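Local coordinates for cytoplasmic protein (Cryptococcus neoformans var. grubii serotype A, PDB 7LPO) that probably hydrolyses steryl beta-glucosides, releasing glucose from the sterol, as a glycoside hydrolase of family 5, at residues A[310-315]-A[326-331]; A[196-201]-A[291-296]. One frame throughout, in Å; residues are numbered along the deposited sequence.

Contact 1. Residues A[310-315]-A[326-331]; sequences AQDVQA and GSRQTI
Arg-328 reaches across a beta hairpin of strands 311-319 and 322-331 and holds the backbone carbonyl of Asp-312. Its NE and NH2 both donate to Asp-312 O, and NH2 lies 3.2 Å from that oxygen. Both bonds are bent, near 140° at the hydrogen. They come from the same face of the carbonyl plane. The chain bends at chi3 (99°), which turns the guanidinium back over the neighbouring strand. Gln-314 runs beside the arginine and points the same way. Its CG sits over the centre of one guanidinium face, 3.9 Å from Arg-328 CZ. A water takes a hydrogen bond from Arg-328 NH2 and gives one to Gln-314 OE1. Asp-312 OD2 forms a long salt bridge with Arg-328 NE, 3.9 Å away and well out of the guanidinium plane, so no N-H points at it. Asp-312 OD1 accepts a weak bond from Thr-330 OG1.

Backbone bonds fix the register beneath these groups. Gln-311 and Ile-331 form a hydrogen-bonded pair, as do Val-313 and Gln-329. Gly-326 N also bonds to Ala-315 O at 2.8 Å. On the face that carries Val-313 and Ile-331, these two residues make an apolar contact, and Pro-295 packs against both. Helix 299-306 touches Gln-311 and Val-313, and Glu-301 is a weak, long ion partner of Arg-328. The hairpin lies at the protein surface. With CG1 anti to the carbonyl carbon (chi1 -60°), Ile-331 crosses Val-313 at about a right angle, and its CD1 meets Val-313 CG2 at 3.8 Å.

Contact 2. Residues A[196-201]-A[291-296]; sequences AMIWGT and LKKGPS
Lys-293 lies across residues 196-201 and makes the one hydrogen bond between the two segments. This contact joins two long connections of a family 5 glycoside hydrolase, whose catalytic domain is a TIM barrel. Residues 198-201 form a 3-10 turn. Residues 291-296 contain the short strand 294-295.

The polar part is small. Lys-293 NZ donates to Ala-196 O at 3.1 Å, in the carbonyl plane and on a lone pair. The lysine gets there by stretching out: CG is anti to the backbone N (chi1 173°), and the chain stays extended to its end. Its CD passes 3.6 Å from Ala-196 O, so the aliphatic part of the chain also lies against this carbonyl.

Van der Waals contacts make up the rest. Leu-291 lays CD2 against the backbone of the turn, 3.6 Å from Gly-200 C. The methyl rests on the glycine backbone, where no side chain intervenes. Leu-291 CG also meets Thr-201 CG2 at 4.0 Å, and Met-460 of helix 456-461 touches the leucine as well. Both Thr-201 CG2 and Ile-198 CG1 lie close to Lys-293 O. Ile-198 CD1 goes on to Gly-294 CA, at 4.1 Å. Gly-294 turns the chain here with a positive phi (73°).

Bonds within and just after the turn hold Thr-201 in place. Its backbone N donates to Ile-198 O, and His-205 ND1 and Thr-204 OG1 bond to Thr-201 O. The threonine chi1 of 69° sends OG1 back over the turn and leaves CG2 for Lys-293. Thr-201 OG1 then gives Ile-198 O its second bond, 2.8 Å long and in the carbonyl plane.

How the contacts relate
From the N terminus, residues 196-201 come first, ahead of helix 206-221. The chain then passes through helix 232-254 and strand 263-267 before residues 291-296 return to close contact 2. Helix 299-306 follows. Contact 1 opens next and pairs the ends of the hairpin far from its turn, with ten residues between its segments. The two contacts are in series; they neither nest nor cross. They meet in a three-stranded antiparallel sheet, where strand 294-295 lies beside strand 311-319. Gln-314 O and Ser-296 N, 2.7 Å apart, probably share a hydrogen bond. Residues 291-296 thus link the surface hairpin, through the sheet, to the 3-10 turn further in.

Contact 1. Residues A[310-315]-A[326-331]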
ATOM      1  N   ALA A 310     -17.888 -13.059  28.401  1.00 22.65           N
ATOM      2  CA  ALA A 310     -17.101 -14.126  27.806  1.00 23.58           C
ATOM      3  C   ALA A 310     -17.843 -14.755  26.635  1.00 22.20           C
ATOM      4  O   ALA A 310     -19.073 -14.886  26.648  1.00 20.73           O
ATOM      5  CB  ALA A 310     -16.780 -15.190  28.858  1.00 25.90           C
ATOM      6  N   GLN A 311     -17.085 -15.124  25.604  1.00 23.73           N
ATOM      7  CA  GLN A 311     -17.647 -15.762  24.422  1.00 24.00           C
ATOM      8  C   GLN A 311     -16.721 -16.877  23.958  1.00 25.48           C
ATOM      9  O   GLN A 311     -15.505 -16.820  24.146  1.00 26.07           O
ATOM     10  CB  GLN A 311     -17.865 -14.764  23.268  1.00 23.13           C
ATOM     11  CG  GLN A 311     -18.849 -13.650  23.575  1.00 25.18           C
ATOM     12  CD  GLN A 311     -20.279 -14.135  23.644  1.00 27.19           C
ATOM     13  OE1 GLN A 311     -20.915 -14.370  22.621  1.00 29.69           O
ATOM     14  NE2 GLN A 311     -20.802 -14.262  24.852  1.00 29.18           N
ATOM     15  N   ASP A 312     -17.316 -17.894  23.353  1.00 27.92           N
ATOM     16  CA  ASP A 312     -16.601 -19.015  22.755  1.00 35.49           C
ATOM     17  C   ASP A 312     -16.628 -18.817  21.244  1.00 30.52           C
ATOM     18  O   ASP A 312     -17.665 -19.022  20.609  1.00 31.41           O
ATOM     19  CB  ASP A 312     -17.256 -20.333  23.156  1.00 47.90           C
ATOM     20  CG  ASP A 312     -16.398 -21.534  22.823  1.00 60.86           C
ATOM     21  OD1 ASP A 312     -15.153 -21.394  22.814  1.00 65.95           O
ATOM     22  OD2 ASP A 312     -16.971 -22.622  22.576  1.00 64.07           O
ATOM     23  N   VAL A 313     -15.499 -18.419  20.670  1.00 25.75           N
ATOM     24  CA  VAL A 313     -15.460 -17.964  19.284  1.00 23.14           C
ATOM     25  C   VAL A 313     -14.759 -18.987  18.407  1.00 20.90           C
ATOM     26  O   VAL A 313     -13.859 -19.707  18.848  1.00 19.75           O
ATOM     27  CB  VAL A 313     -14.768 -16.589  19.161  1.00 19.49           C
ATOM     28  CG1 VAL A 313     -15.355 -15.613  20.169  1.00 20.88           C
ATOM     29  CG2 VAL A 313     -13.269 -16.714  19.358  1.00 16.84           C
ATOM     30  N   GLN A 314     -15.186 -19.040  17.149  1.00 25.75           N
ATOM     31  CA  GLN A 314     -14.532 -19.874  16.150  1.00 26.55           C
ATOM     32  C   GLN A 314     -13.126 -19.353  15.889  1.00 24.77           C
ATOM     33  O   GLN A 314     -12.898 -18.143  15.817  1.00 25.09           O
ATOM     34  CB  GLN A 314     -15.335 -19.879  14.844  1.00 31.21           C
ATOM     35  CG  GLN A 314     -16.844 -20.081  15.019  1.00 38.96           C
ATOM     36  CD  GLN A 314     -17.672 -19.649  13.795  1.00 43.92           C
ATOM     37  OE1 GLN A 314     -18.216 -18.531  13.754  1.00 47.22           O
ATOM     38  NE2 GLN A 314     -17.777 -20.539  12.802  1.00 41.48           N
ATOM     39  N   ALA A 315     -12.172 -20.267  15.770  1.00 23.02           N
ATOM     40  CA  ALA A 315     -10.823 -19.921  15.353  1.00 22.01           C
ATOM     41  C   ALA A 315     -10.565 -20.532  13.985  1.00 22.31           C
ATOM     42  O   ALA A 315     -11.085 -21.604  13.659  1.00 23.09           O
ATOM     43  CB  ALA A 315      -9.772 -20.403  16.349  1.00 20.53           C
ATOM     44  N   GLY A 326     -10.631 -24.252  12.831  1.00 29.18           N
ATOM     45  CA  GLY A 326      -9.908 -25.013  13.832  1.00 30.14           C
ATOM     46  C   GLY A 326     -10.767 -25.228  15.063  1.00 29.04           C
ATOM     47  O   GLY A 326     -11.978 -25.415  14.945  1.00 29.42           O
ATOM     48  N   SER A 327     -10.174 -25.202  16.247  1.00 38.30           N
ATOM     49  CA  SER A 327     -10.965 -25.334  17.457  1.00 43.10           C
ATOM     50  C   SER A 327     -11.599 -23.996  17.828  1.00 42.96           C
ATOM     51  O   SER A 327     -11.165 -22.930  17.389  1.00 44.17           O
ATOM     52  CB  SER A 327     -10.101 -25.834  18.609  1.00 49.29           C
ATOM     53  OG  SER A 327      -9.052 -24.916  18.873  1.00 54.74           O
ATOM     54  N   ARG A 328     -12.649 -24.066  18.639  1.00 40.44           N
ATOM     55  CA  ARG A 328     -13.210 -22.871  19.244  1.00 38.96           C
ATOM     56  C   ARG A 328     -12.376 -22.484  20.456  1.00 41.26           C
ATOM     57  O   ARG A 328     -11.791 -23.336  21.127  1.00 44.20           O
ATOM     58  CB  ARG A 328     -14.665 -23.098  19.644  1.00 36.81           C
ATOM     59  CG  ARG A 328     -15.617 -23.159  18.464  1.00 37.05           C
ATOM     60  CD  ARG A 328     -17.077 -23.089  18.910  1.00 39.17           C
ATOM     61  NE  ARG A 328     -17.651 -21.750  18.787  1.00 41.92           N
ATOM     62  CZ  ARG A 328     -18.766 -21.466  18.122  1.00 42.69           C
ATOM     63  NH1 ARG A 328     -19.443 -22.427  17.510  1.00 45.82           N
ATOM     64  NH2 ARG A 328     -19.209 -20.214  18.067  1.00 40.27           N
ATOM     65  N   GLN A 329     -12.308 -21.183  20.721  1.00 40.79           N
ATOM     66  CA  GLN A 329     -11.515 -20.640  21.815  1.00 40.44           C
ATOM     67  C   GLN A 329     -12.370 -19.690  22.639  1.00 37.92           C
ATOM     68  O   GLN A 329     -13.120 -18.879  22.091  1.00 38.79           O
ATOM     69  CB  GLN A 329     -10.277 -19.905  21.287  1.00 41.32           C
ATOM     70  CG  GLN A 329      -9.192 -20.837  20.782  1.00 45.12           C
ATOM     71  CD  GLN A 329      -7.991 -20.098  20.237  1.00 48.21           C
ATOM     72  OE1 GLN A 329      -7.487 -19.152  20.854  1.00 50.75           O
ATOM     73  NE2 GLN A 329      -7.517 -20.528  19.075  1.00 47.52           N
ATOM     74  N   THR A 330     -12.265 -19.799  23.955  1.00 35.12           N
ATOM     75  CA  THR A 330     -12.983 -18.910  24.854  1.00 33.93           C
ATOM     76  C   THR A 330     -12.177 -17.634  25.062  1.00 32.04           C
ATOM     77  O   THR A 330     -10.984 -17.688  25.383  1.00 33.34           O
ATOM     78  CB  THR A 330     -13.252 -19.591  26.194  1.00 37.17           C
ATOM     79  OG1 THR A 330     -14.098 -20.728  25.989  1.00 39.62           O
ATOM     80  CG2 THR A 330     -13.923 -18.627  27.162  1.00 38.14           C
ATOM     81  N   ILE A 331     -12.827 -16.492  24.851  1.00 23.76           N
ATOM     82  CA  ILE A 331     -12.292 -15.182  25.210  1.00 21.57           C
ATOM     83  C   ILE A 331     -13.121 -14.679  26.382  1.00 23.12           C
ATOM     84  O   ILE A 331     -14.354 -14.594  26.291  1.00 20.26           O
ATOM     85  CB  ILE A 331     -12.336 -14.199  24.029  1.00 20.29           C
ATOM     86  CG1 ILE A 331     -11.503 -14.742  22.857  1.00 19.68           C
ATOM     87  CG2 ILE A 331     -11.843 -12.827  24.458  1.00 19.05           C
ATOM     88  CD1 ILE A 331     -11.791 -14.043  21.538  1.00 20.80           C
TER
HETATM   89  O   HOH W   1     -20.686 -18.488  15.869  1.00 44.56           O

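Contact 2. Residues A[196-201]-A[291-296]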
ATOM      1  N   ALA A 196       1.429 -15.304  11.853  1.00 22.84           N
ATOM      2  CA  ALA A 196       1.680 -14.672  10.565  1.00 24.65           C
ATOM      3  C   ALA A 196       0.436 -13.987  10.018  1.00 21.99           C
ATOM      4  O   ALA A 196      -0.617 -14.613   9.854  1.00 20.45           O
ATOM      5  CB  ALA A 196       2.171 -15.721   9.566  1.00 26.70           C
ATOM      6  N   MET A 197       0.575 -12.697   9.719  1.00 20.58           N
ATOM      7  CA  MET A 197      -0.426 -11.922   8.994  1.00 19.76           C
ATOM      8  C   MET A 197      -1.741 -11.812   9.749  1.00 18.99           C
ATOM      9  O   MET A 197      -2.772 -11.464   9.158  1.00 20.26           O
ATOM     10  CB  MET A 197      -0.682 -12.525   7.612  1.00 19.78           C
ATOM     11  CG  MET A 197       0.494 -12.434   6.635  1.00 20.21           C
ATOM     12  SD  MET A 197       1.419 -10.878   6.687  1.00 23.99           S
ATOM     13  CE  MET A 197       0.658  -9.958   5.405  1.00 21.13           C
ATOM     14  N   ILE A 198      -1.750 -12.111  11.049  1.00 14.76           N
ATOM     15  CA  ILE A 198      -2.999 -11.982  11.781  1.00 14.80           C
ATOM     16  C   ILE A 198      -3.371 -10.517  11.967  1.00 14.76           C
ATOM     17  O   ILE A 198      -4.537 -10.207  12.231  1.00 14.78           O
ATOM     18  CB  ILE A 198      -2.921 -12.715  13.132  1.00 14.87           C
ATOM     19  CG1 ILE A 198      -4.335 -12.964  13.670  1.00 19.92           C
ATOM     20  CG2 ILE A 198      -2.110 -11.934  14.123  1.00 16.70           C
ATOM     21  CD1 ILE A 198      -4.375 -13.908  14.868  1.00 23.55           C
ATOM     22  N   TRP A 199      -2.413  -9.599  11.804  1.00 14.72           N
ATOM     23  CA  TRP A 199      -2.708  -8.187  12.019  1.00 14.69           C
ATOM     24  C   TRP A 199      -3.873  -7.738  11.153  1.00 14.66           C
ATOM     25  O   TRP A 199      -4.628  -6.829  11.538  1.00 14.67           O
ATOM     26  CB  TRP A 199      -1.463  -7.336  11.740  1.00 14.64           C
ATOM     27  CG  TRP A 199      -1.067  -7.296  10.293  1.00 14.58           C
ATOM     28  CD1 TRP A 199      -0.112  -8.058   9.680  1.00 14.57           C
ATOM     29  CD2 TRP A 199      -1.613  -6.448   9.281  1.00 14.53           C
ATOM     30  NE1 TRP A 199      -0.039  -7.739   8.339  1.00 16.44           N
ATOM     31  CE2 TRP A 199      -0.951  -6.754   8.074  1.00 14.50           C
ATOM     32  CE3 TRP A 199      -2.600  -5.455   9.277  1.00 16.38           C
ATOM     33  CZ2 TRP A 199      -1.253  -6.120   6.881  1.00 14.45           C
ATOM     34  CZ3 TRP A 199      -2.892  -4.819   8.085  1.00 15.48           C
ATOM     35  CH2 TRP A 199      -2.218  -5.155   6.907  1.00 14.44           C
ATOM     36  N   GLY A 200      -4.045  -8.370   9.988  1.00 14.65           N
ATOM     37  CA  GLY A 200      -5.065  -7.947   9.048  1.00 14.62           C
ATOM     38  C   GLY A 200      -6.479  -8.246   9.508  1.00 14.67           C
ATOM     39  O   GLY A 200      -7.423  -7.566   9.082  1.00 14.66           O
ATOM     40  N   THR A 201      -6.652  -9.248  10.371  1.00 14.73           N
ATOM     41  CA  THR A 201      -7.973  -9.560  10.916  1.00 14.78           C
ATOM     42  C   THR A 201      -8.509  -8.465  11.834  1.00 14.80           C
ATOM     43  O   THR A 201      -9.697  -8.488  12.188  1.00 14.84           O
ATOM     44  CB  THR A 201      -7.949 -10.894  11.688  1.00 14.85           C
ATOM     45  OG1 THR A 201      -7.183 -10.771  12.898  1.00 14.87           O
ATOM     46  CG2 THR A 201      -7.364 -12.005  10.824  1.00 14.84           C
ATOM     47  N   LEU A 291     -10.345 -13.113   4.667  1.00 33.23           N
ATOM     48  CA  LEU A 291      -9.321 -13.123   5.703  1.00 29.41           C
ATOM     49  C   LEU A 291      -9.939 -13.533   7.037  1.00 29.22           C
ATOM     50  O   LEU A 291     -10.624 -12.741   7.693  1.00 29.68           O
ATOM     51  CB  LEU A 291      -8.649 -11.762   5.814  1.00 27.60           C
ATOM     52  CG  LEU A 291      -7.491 -11.722   6.808  1.00 27.65           C
ATOM     53  CD1 LEU A 291      -6.607 -12.938   6.650  1.00 26.33           C
ATOM     54  CD2 LEU A 291      -6.689 -10.439   6.645  1.00 29.58           C
ATOM     55  N   LYS A 292      -9.697 -14.780   7.430  1.00 30.31           N
ATOM     56  CA  LYS A 292     -10.011 -15.262   8.765  1.00 27.63           C
ATOM     57  C   LYS A 292      -8.800 -16.016   9.281  1.00 25.25           C
ATOM     58  O   LYS A 292      -8.279 -16.901   8.597  1.00 26.42           O
ATOM     59  CB  LYS A 292     -11.236 -16.172   8.773  1.00 29.43           C
ATOM     60  CG  LYS A 292     -12.433 -15.601   8.046  1.00 32.54           C
ATOM     61  CD  LYS A 292     -13.573 -16.597   8.027  1.00 34.78           C
ATOM     62  CE  LYS A 292     -14.006 -16.903   6.607  1.00 37.78           C
ATOM     63  NZ  LYS A 292     -15.367 -17.495   6.564  1.00 40.81           N
ATOM     64  N   LYS A 293      -8.357 -15.672  10.482  1.00 20.35           N
ATOM     65  CA  LYS A 293      -7.228 -16.364  11.082  1.00 19.79           C
ATOM     66  C   LYS A 293      -7.226 -16.074  12.570  1.00 20.00           C
ATOM     67  O   LYS A 293      -7.435 -14.930  12.986  1.00 21.68           O
ATOM     68  CB  LYS A 293      -5.898 -15.935  10.461  1.00 22.22           C
ATOM     69  CG  LYS A 293      -4.697 -16.515  11.183  1.00 24.61           C
ATOM     70  CD  LYS A 293      -3.523 -16.696  10.249  1.00 26.53           C
ATOM     71  CE  LYS A 293      -2.476 -17.593  10.886  1.00 28.37           C
ATOM     72  NZ  LYS A 293      -1.222 -17.632  10.099  1.00 30.39           N
ATOM     73  N   GLY A 294      -6.984 -17.114  13.362  1.00 18.83           N
ATOM     74  CA  GLY A 294      -7.030 -16.989  14.796  1.00 20.25           C
ATOM     75  C   GLY A 294      -8.459 -16.855  15.274  1.00 19.75           C
ATOM     76  O   GLY A 294      -9.417 -17.109  14.525  1.00 18.32           O
ATOM     77  N   PRO A 295      -8.630 -16.449  16.534  1.00 22.29           N
ATOM     78  CA  PRO A 295      -9.987 -16.305  17.083  1.00 22.79           C
ATOM     79  C   PRO A 295     -10.747 -15.223  16.338  1.00 21.94           C
ATOM     80  O   PRO A 295     -10.283 -14.089  16.222  1.00 22.63           O
ATOM     81  CB  PRO A 295      -9.753 -15.924  18.551  1.00 23.13           C
ATOM     82  CG  PRO A 295      -8.274 -16.158  18.807  1.00 23.64           C
ATOM     83  CD  PRO A 295      -7.588 -16.012  17.479  1.00 21.85           C
ATOM     84  N   SER A 296     -11.928 -15.576  15.842  1.00 19.67           N
ATOM     85  CA  SER A 296     -12.691 -14.709  14.946  1.00 20.20           C
ATOM     86  C   SER A 296     -14.114 -14.550  15.460  1.00 17.49           C
ATOM     87  O   SER A 296     -15.026 -15.282  15.053  1.00 18.06           O
ATOM     88  CB  SER A 296     -12.687 -15.262  13.522  1.00 22.68           C
ATOM     89  OG  SER A 296     -11.365 -15.577  13.107  1.00 25.26           O
TER